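PDB 3IQF: F420-dependent methylenetetrahydromethanopterin dehydrogenase from Methanopyrus kandleri, which catalyses the reversible, coenzyme F420-dependent interconversion of methenyl- and methylene-tetrahydromethanopterin in methanogenesis from carbon dioxide. Local coordinates for residues 122-127 with 216-221; 128-133 with 228-233. All blocks are in the same frame, centred on the assembly; numbering follows the deposited sequence.

Contact 1. Residues 122-127 with 216-221; sequences DAMLGA and VSVEGC. With E4M (1-{4-[(6S,6aR,7R)-3-amino-6,7-dimethyl-1-oxo-1,2,5,6,6a,7-hexahydro-8H-imidazo[1,5-f]pteridin-10-ium-8-yl]phenyl}-1-deoxy-5-O-{5-O-[(S)-{[(1S)-1,3-dicarboxypropyl]oxy}(hydroxy)phosphoryl]-alpha-D-ribofuranosyl}-D-ribitol), chain M.
M124 and S217 meet twice, once through polar atoms and once through carbon. S217 OG gives its hydrogen to M124 O at 2.7 Å; it approaches the carbonyl tilted out of its plane, and the hydroxyl has a second, weak bond back to V213 O in its own helix. The methionine side chain also runs to the helix. With CG anti to the backbone N (chi1 -175°) and CB, CG and SD extended, the chain turns only at chi3, and that bend lays CE on the helix, 3.6 Å from V218 N and 3.9 Å from V218 CG2. CE also packs on S217 CB and, more loosely, on C221 CB. The sulfur lies at the rim of the ligand's phenyl ring, M124 SD 3.7 Å from C16. Cut back to alanine, the residue is likely to leave that rim without its sulfur and a gap between ligand and helix beside S217 and V218.

One turn further along, C221 points at the loop as well: its SG sits 3.3 Å from A127 N, beside the inverse gamma turn centred on G126. Both partners then hold the ligand's ribitol, A127 O taking a hydrogen bond from OX2 and C221 O one from OX4. A127 CB sits over the face of the phenyl ring. L125 turns from the helix to the pterin, where its CG comes within 3.4 Å of C4A and CD2 touches C8A, while L125 N makes a weak bond to the pterin carbonyl oxygen OH4. The loop following strand 115-119 is thus braced on helix 197-223 and at the same time lines the methenyl-tetrahydromethanopterin site, at the C-terminal end of a parallel sheet, as is usual in such alpha/beta folds.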
loop_
_atom_site.group_PDB
_atom_site.type_symbol
_atom_site.label_atom_id
_atom_site.label_comp_id
_atom_site.label_asym_id
_atom_site.label_seq_id
_atom_site.Cartn_x
_atom_site.Cartn_y
_atom_site.Cartn_z
ATOM N N ASP A 122 5.180 4.419 24.734
ATOM C CA ASP A 122 4.370 5.658 24.791
ATOM C C ASP A 122 5.269 6.885 24.694
ATOM O O ASP A 122 5.529 7.573 25.688
ATOM C CB ASP A 122 3.556 5.688 26.071
ATOM C CG ASP A 122 2.266 6.494 25.935
ATOM O OD1 ASP A 122 2.211 7.488 25.145
ATOM O OD2 ASP A 122 1.317 6.135 26.678
ATOM N N ALA A 123 5.778 7.115 23.487
ATOM C CA ALA A 123 6.936 7.993 23.262
ATOM C C ALA A 123 6.569 9.457 23.249
ATOM O O ALA A 123 5.521 9.817 22.727
ATOM C CB ALA A 123 7.581 7.646 21.961
ATOM N N MET A 124 7.454 10.309 23.780
ATOM C CA MET A 124 7.267 11.747 23.624
ATOM C C MET A 124 7.319 12.140 22.141
ATOM O O MET A 124 8.157 11.641 21.389
ATOM C CB MET A 124 8.322 12.539 24.373
ATOM C CG MET A 124 8.071 14.032 24.316
ATOM S SD MET A 124 9.400 14.990 25.048
ATOM C CE MET A 124 10.686 14.879 23.825
ATOM N N LEU A 125 6.442 13.068 21.773
ATOM C CA LEU A 125 6.363 13.572 20.410
ATOM C C LEU A 125 7.350 14.734 20.163
ATOM O O LEU A 125 8.093 15.146 21.050
ATOM C CB LEU A 125 4.912 13.958 20.057
ATOM C CG LEU A 125 4.097 14.841 21.015
ATOM C CD1 LEU A 125 4.752 16.200 21.164
ATOM C CD2 LEU A 125 2.662 14.980 20.519
ATOM N N GLY A 126 7.335 15.252 18.935
ATOM C CA GLY A 126 8.316 16.219 18.457
ATOM C C GLY A 126 7.844 17.635 18.730
ATOM O O GLY A 126 7.428 18.370 17.826
ATOM N N ALA A 127 7.892 18.009 19.992
ATOM C CA ALA A 127 7.245 19.241 20.478
ATOM C C ALA A 127 8.108 20.518 20.271
ATOM O O ALA A 127 8.615 21.137 21.233
ATOM C CB ALA A 127 6.850 19.067 21.979
ATOM N N VAL A 216 14.593 10.200 19.580
ATOM C CA VAL A 216 14.723 11.157 18.511
ATOM C C VAL A 216 14.051 12.473 18.944
ATOM O O VAL A 216 14.593 13.558 18.725
ATOM C CB VAL A 216 14.101 10.643 17.197
ATOM C CG1 VAL A 216 14.343 11.640 16.088
ATOM C CG2 VAL A 216 14.688 9.258 16.832
ATOM N N SER A 217 12.847 12.361 19.493
ATOM C CA SER A 217 12.123 13.504 20.020
ATOM C C SER A 217 12.932 14.254 21.076
ATOM O O SER A 217 13.042 15.486 21.043
ATOM C CB SER A 217 10.774 13.049 20.606
ATOM O OG SER A 217 9.880 12.634 19.577
ATOM N N VAL A 218 13.503 13.507 22.003
ATOM C CA VAL A 218 14.376 14.074 23.037
ATOM C C VAL A 218 15.586 14.791 22.441
ATOM O O VAL A 218 15.907 15.904 22.840
ATOM C CB VAL A 218 14.820 13.008 24.037
ATOM C CG1 VAL A 218 16.036 13.483 24.861
ATOM C CG2 VAL A 218 13.651 12.638 24.933
ATOM N N GLU A 219 16.255 14.168 21.476
ATOM C CA GLU A 219 17.334 14.859 20.777
ATOM C C GLU A 219 16.825 16.157 20.137
ATOM O O GLU A 219 17.406 17.216 20.319
ATOM C CB GLU A 219 17.978 13.973 19.703
ATOM C CG GLU A 219 19.196 14.624 19.033
ATOM C CD GLU A 219 19.707 13.851 17.817
ATOM O OE1 GLU A 219 19.496 12.619 17.750
ATOM O OE2 GLU A 219 20.326 14.482 16.933
ATOM N N GLY A 220 15.727 16.081 19.410
ATOM C CA GLY A 220 15.210 17.264 18.718
ATOM C C GLY A 220 14.675 18.357 19.634
ATOM O O GLY A 220 14.754 19.555 19.321
ATOM N N CYS A 221 14.126 17.978 20.777
ATOM C CA CYS A 221 13.509 18.976 21.670
ATOM C C CYS A 221 14.430 19.525 22.729
ATOM O O CYS A 221 14.254 20.689 23.126
ATOM C CB CYS A 221 12.298 18.392 22.366
ATOM S SG CYS A 221 10.981 18.138 21.248
HETATM N N1 E4M M . 0.574 13.345 23.412
HETATM C C2 E4M M . 1.284 12.212 23.577
HETATM N N3 E4M M . 2.599 12.279 23.946
HETATM C C4 E4M M . 3.223 13.479 24.143
HETATM N N5 E4M M . 2.991 15.942 24.122
HETATM C C6 E4M M . 2.089 16.965 24.645
HETATM C C7 E4M M . 0.950 17.026 23.618
HETATM N N8 E4M M . 0.417 15.680 23.393
HETATM C C9 E4M M . 2.981 18.231 24.815
HETATM P PA E4M M . 13.158 30.684 19.540
HETATM C C10 E4M M . 4.270 16.289 24.689
HETATM N N10 E4M M . 4.313 17.666 25.124
HETATM C C11 E4M M . 7.968 19.753 25.572
HETATM C C12 E4M M . 6.799 20.445 25.259
HETATM C C13 E4M M . 5.603 19.752 25.102
HETATM C C14 E4M M . 5.544 18.372 25.278
HETATM C C15 E4M M . 6.726 17.663 25.604
HETATM C C16 E4M M . 7.926 18.357 25.731
HETATM O O2A E4M M . 11.907 31.166 20.285
HETATM C C1J E4M M . 10.766 26.058 21.795
HETATM O O1A E4M M . 13.320 31.169 18.105
HETATM C C2J E4M M . 9.663 26.297 20.765
HETATM O O2J E4M M . 8.730 25.220 20.730
HETATM O O3A E4M M . 14.435 30.675 20.353
HETATM C C3J E4M M . 10.400 26.529 19.457
HETATM O O3J E4M M . 10.674 25.333 18.769
HETATM C C4A E4M M . 2.479 14.649 23.952
HETATM C C4J E4M M . 11.728 27.102 19.916
HETATM O O4J E4M M . 11.951 26.634 21.248
HETATM C C5J E4M M . 11.666 28.610 19.960
HETATM O O5J E4M M . 12.838 29.109 19.338
HETATM C C7M E4M M . -0.198 17.950 24.056
HETATM C C8A E4M M . 1.147 14.558 23.588
HETATM C C9M E4M M . 2.457 19.144 25.936
HETATM N NA2 E4M M . 0.660 11.022 23.395
HETATM O OH4 E4M M . 4.445 13.532 24.465
HETATM C CX1 E4M M . 9.281 20.498 25.726
HETATM C CX2 E4M M . 9.664 21.291 24.486
HETATM O OX2 E4M M . 10.123 20.405 23.449
HETATM C CX3 E4M M . 10.812 22.253 24.780
HETATM O OX3 E4M M . 10.480 23.234 25.763
HETATM C CX4 E4M M . 11.233 22.936 23.491
HETATM O OX4 E4M M . 12.585 23.354 23.636
HETATM C CX5 E4M M . 10.363 24.114 23.114
HETATM O OX5 E4M M . 11.023 24.683 21.989
#

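Contact 2. Residues 128-133 with 228-233; sequences RREFLD and ERYVPI. With E4M (1-{4-[(6S,6aR,7R)-3-amino-6,7-dimethyl-1-oxo-1,2,5,6,6a,7-hexahydro-8H-imidazo[1,5-f]pteridin-10-ium-8-yl]phenyl}-1-deoxy-5-O-{5-O-[(S)-{[(1S)-1,3-dicarboxypropyl]oxy}(hydroxy)phosphoryl]-alpha-D-ribofuranosyl}-D-ribitol), chain M.
R128 lays its guanidinium flat on the ring of Y230, the planes 7° apart and CZ 3.6 Å from the ring centroid, a cation-pi stack over the face. Ligand OX4 lies over the opposite face of the guanidinium. R128 NH2 makes weak bonds to ligand O4J, in the guanidinium plane, and to OX5, off it, while G220 of helix 197-223 holds NE and helps fix the group's rotation. E130 meets the same tyrosine ring at its edge. Y230 OH donates to E130 OE1 at 2.6 Å, on the syn side but 31° out of the carboxylate plane, and E130 OE2 receives the ribose hydroxyl O3J at 2.5 Å. The bend at chi2 (88°) swings the carboxylate back to serve both hydroxyls. R129 N completes the grip on the ribose by bonding O2J and O3J.

Behind this shell, E130 CB rests against V231 CG2 at 3.7 Å, and R128 O accepts from both F131 N and L132 N, folding the loop into a compact turn. F131 meets H238 edge-to-face. D29 of a neighbouring subunit forms a salt bridge with R129. The loop leaves strand 115-119, lies against helix 227-257 and leads into helix 134-150, N-capped by D133.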
loop_
_atom_site.group_PDB
_atom_site.type_symbol
_atom_site.label_atom_id
_atom_site.label_comp_id
_atom_site.label_asym_id
_atom_site.label_seq_id
_atom_site.Cartn_x
_atom_site.Cartn_y
_atom_site.Cartn_z
ATOM N N ARG A 128 8.252 20.901 19.001
ATOM C CA ARG A 128 8.882 22.149 18.614
ATOM C C ARG A 128 7.843 22.946 17.836
ATOM O O ARG A 128 7.145 22.382 16.982
ATOM C CB ARG A 128 10.097 21.887 17.720
ATOM C CG ARG A 128 11.314 21.304 18.433
ATOM C CD ARG A 128 11.935 22.317 19.374
ATOM N NE ARG A 128 13.297 21.965 19.712
ATOM C CZ ARG A 128 14.152 22.755 20.325
ATOM N NH1 ARG A 128 15.372 22.303 20.539
ATOM N NH2 ARG A 128 13.810 23.984 20.718
ATOM N N ARG A 129 7.716 24.238 18.155
ATOM C CA ARG A 129 6.649 25.097 17.571
ATOM C C ARG A 129 6.622 25.096 16.039
ATOM O O ARG A 129 5.581 25.219 15.443
ATOM C CB ARG A 129 6.824 26.548 18.070
ATOM C CG ARG A 129 5.753 27.527 17.535
ATOM C CD ARG A 129 5.821 28.900 18.231
ATOM N NE ARG A 129 5.749 28.738 19.677
ATOM C CZ ARG A 129 6.753 28.965 20.526
ATOM N NH1 ARG A 129 6.560 28.745 21.810
ATOM N NH2 ARG A 129 7.941 29.425 20.126
ATOM N N GLU A 130 7.792 24.974 15.419
ATOM C CA GLU A 130 7.920 25.054 13.958
ATOM C C GLU A 130 7.293 23.843 13.257
ATOM O O GLU A 130 6.974 23.894 12.052
ATOM C CB GLU A 130 9.411 25.156 13.564
ATOM C CG GLU A 130 10.166 26.341 14.165
ATOM C CD GLU A 130 10.798 26.053 15.554
ATOM O OE1 GLU A 130 11.727 26.779 15.954
ATOM O OE2 GLU A 130 10.349 25.115 16.254
ATOM N N PHE A 131 7.083 22.768 14.011
ATOM C CA PHE A 131 6.554 21.519 13.452
ATOM C C PHE A 131 5.235 21.105 14.098
ATOM O O PHE A 131 4.273 20.817 13.416
ATOM C CB PHE A 131 7.592 20.389 13.626
ATOM C CG PHE A 131 7.081 19.032 13.166
ATOM C CD1 PHE A 131 6.841 18.793 11.818
ATOM C CD2 PHE A 131 6.823 18.028 14.084
ATOM C CE1 PHE A 131 6.378 17.599 11.385
ATOM C CE2 PHE A 131 6.366 16.808 13.652
ATOM C CZ PHE A 131 6.159 16.585 12.289
ATOM N N LEU A 132 5.175 21.132 15.429
ATOM C CA LEU A 132 3.979 20.637 16.151
ATOM C C LEU A 132 2.894 21.682 16.371
ATOM O O LEU A 132 2.961 22.507 17.314
ATOM C CB LEU A 132 4.352 20.002 17.496
ATOM C CG LEU A 132 3.290 19.028 17.995
ATOM C CD1 LEU A 132 3.553 17.598 17.511
ATOM C CD2 LEU A 132 3.179 19.091 19.481
ATOM N N ASP A 133 1.885 21.637 15.514
ATOM C CA ASP A 133 0.635 22.337 15.744
ATOM C C ASP A 133 -0.428 21.350 16.245
ATOM O O ASP A 133 -0.179 20.146 16.356
ATOM C CB ASP A 133 0.162 23.069 14.470
ATOM C CG ASP A 133 -0.367 22.152 13.428
ATOM O OD1 ASP A 133 -0.100 20.911 13.483
ATOM O OD2 ASP A 133 -1.091 22.707 12.556
ATOM N N GLU A 228 17.506 24.413 11.916
ATOM C CA GLU A 228 17.736 23.766 10.623
ATOM C C GLU A 228 17.967 22.287 10.817
ATOM O O GLU A 228 17.828 21.498 9.887
ATOM C CB GLU A 228 18.923 24.389 9.906
ATOM C CG GLU A 228 18.583 25.742 9.316
ATOM C CD GLU A 228 19.796 26.463 8.715
ATOM O OE1 GLU A 228 19.578 27.279 7.764
ATOM O OE2 GLU A 228 20.959 26.249 9.196
ATOM N N ARG A 229 18.362 21.919 12.035
ATOM C CA ARG A 229 18.587 20.527 12.385
ATOM C C ARG A 229 17.431 19.956 13.189
ATOM O O ARG A 229 16.974 18.847 12.905
ATOM C CB ARG A 229 19.904 20.408 13.175
ATOM C CG ARG A 229 21.148 20.724 12.352
ATOM C CD ARG A 229 22.388 20.686 13.193
ATOM N NE ARG A 229 22.698 19.324 13.628
ATOM C CZ ARG A 229 23.320 18.407 12.885
ATOM N NH1 ARG A 229 23.538 17.201 13.393
ATOM N NH2 ARG A 229 23.749 18.688 11.660
ATOM N N TYR A 230 16.932 20.685 14.188
ATOM C CA TYR A 230 15.918 20.088 15.082
ATOM C C TYR A 230 14.567 19.935 14.443
ATOM O O TYR A 230 13.841 18.985 14.762
ATOM C CB TYR A 230 15.853 20.728 16.493
ATOM C CG TYR A 230 15.301 22.140 16.654
ATOM C CD1 TYR A 230 16.075 23.130 17.253
ATOM C CD2 TYR A 230 14.002 22.476 16.269
ATOM C CE1 TYR A 230 15.576 24.439 17.433
ATOM C CE2 TYR A 230 13.513 23.779 16.434
ATOM C CZ TYR A 230 14.305 24.755 17.023
ATOM O OH TYR A 230 13.841 26.061 17.210
ATOM N N VAL A 231 14.221 20.778 13.474
ATOM C CA VAL A 231 12.889 20.617 12.838
ATOM C C VAL A 231 12.850 19.286 12.061
ATOM O O VAL A 231 11.937 18.469 12.261
ATOM C CB VAL A 231 12.445 21.861 11.995
ATOM C CG1 VAL A 231 11.074 21.671 11.437
ATOM C CG2 VAL A 231 12.435 23.133 12.881
ATOM N N PRO A 232 13.840 19.054 11.172
ATOM C CA PRO A 232 13.893 17.711 10.529
ATOM C C PRO A 232 13.953 16.546 11.510
ATOM O O PRO A 232 13.297 15.541 11.309
ATOM C CB PRO A 232 15.184 17.755 9.714
ATOM C CG PRO A 232 15.452 19.202 9.480
ATOM C CD PRO A 232 14.866 19.974 10.645
ATOM N N ILE A 233 14.753 16.680 12.570
ATOM C CA ILE A 233 14.863 15.617 13.559
ATOM C C ILE A 233 13.478 15.279 14.192
ATOM O O ILE A 233 13.069 14.127 14.213
ATOM C CB ILE A 233 15.924 15.945 14.633
ATOM C CG1 ILE A 233 17.320 15.935 14.010
ATOM C CG2 ILE A 233 15.814 14.977 15.831
ATOM C CD1 ILE A 233 18.340 16.677 14.802
HETATM N N1 E4M M . 0.574 13.345 23.412
HETATM C C2 E4M M . 1.284 12.212 23.577
HETATM N N3 E4M M . 2.599 12.279 23.946
HETATM C C4 E4M M . 3.223 13.479 24.143
HETATM N N5 E4M M . 2.991 15.942 24.122
HETATM C C6 E4M M . 2.089 16.965 24.645
HETATM C C7 E4M M . 0.950 17.026 23.618
HETATM N N8 E4M M . 0.417 15.680 23.393
HETATM C C9 E4M M . 2.981 18.231 24.815
HETATM P PA E4M M . 13.158 30.684 19.540
HETATM C C10 E4M M . 4.270 16.289 24.689
HETATM N N10 E4M M . 4.313 17.666 25.124
HETATM C C11 E4M M . 7.968 19.753 25.572
HETATM C C12 E4M M . 6.799 20.445 25.259
HETATM C C13 E4M M . 5.603 19.752 25.102
HETATM C C14 E4M M . 5.544 18.372 25.278
HETATM C C15 E4M M . 6.726 17.663 25.604
HETATM C C16 E4M M . 7.926 18.357 25.731
HETATM O O2A E4M M . 11.907 31.166 20.285
HETATM C C1J E4M M . 10.766 26.058 21.795
HETATM O O1A E4M M . 13.320 31.169 18.105
HETATM C C2J E4M M . 9.663 26.297 20.765
HETATM O O2J E4M M . 8.730 25.220 20.730
HETATM O O3A E4M M . 14.435 30.675 20.353
HETATM C C3J E4M M . 10.400 26.529 19.457
HETATM O O3J E4M M . 10.674 25.333 18.769
HETATM C C4A E4M M . 2.479 14.649 23.952
HETATM C C4J E4M M . 11.728 27.102 19.916
HETATM O O4J E4M M . 11.951 26.634 21.248
HETATM C C5J E4M M . 11.666 28.610 19.960
HETATM O O5J E4M M . 12.838 29.109 19.338
HETATM C C7M E4M M . -0.198 17.950 24.056
HETATM C C8A E4M M . 1.147 14.558 23.588
HETATM C C9M E4M M . 2.457 19.144 25.936
HETATM N NA2 E4M M . 0.660 11.022 23.395
HETATM O OH4 E4M M . 4.445 13.532 24.465
HETATM C CX1 E4M M . 9.281 20.498 25.726
HETATM C CX2 E4M M . 9.664 21.291 24.486
HETATM O OX2 E4M M . 10.123 20.405 23.449
HETATM C CX3 E4M M . 10.812 22.253 24.780
HETATM O OX3 E4M M . 10.480 23.234 25.763
HETATM C CX4 E4M M . 11.233 22.936 23.491
HETATM O OX4 E4M M . 12.585 23.354 23.636
HETATM C CX5 E4M M . 10.363 24.114 23.114
HETATM O OX5 E4M M . 11.023 24.683 21.989
#

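In the fold
Contacts 1 and 2 are consecutive pieces of one loop, 122-127 and 128-133, each set against a different member of a helix pair that follows in sequence, 197-223 and 227-257. Their centres lie about 10 Å apart and E4M spans both: contact 1 lines the pterin, phenyl ring and ribitol, contact 2 takes the ribose and the near end of the ribitol. R128 stitches them together, its NE lying 2.8 Å from G220 O in a probable hydrogen bond, while V216 CG1 packs 3.4 Å from I233 O where the two helices meet. N13 and N141 add further hydrogen bonds to the ligand. Both contacts also touch the second and third subunits of the hexamer.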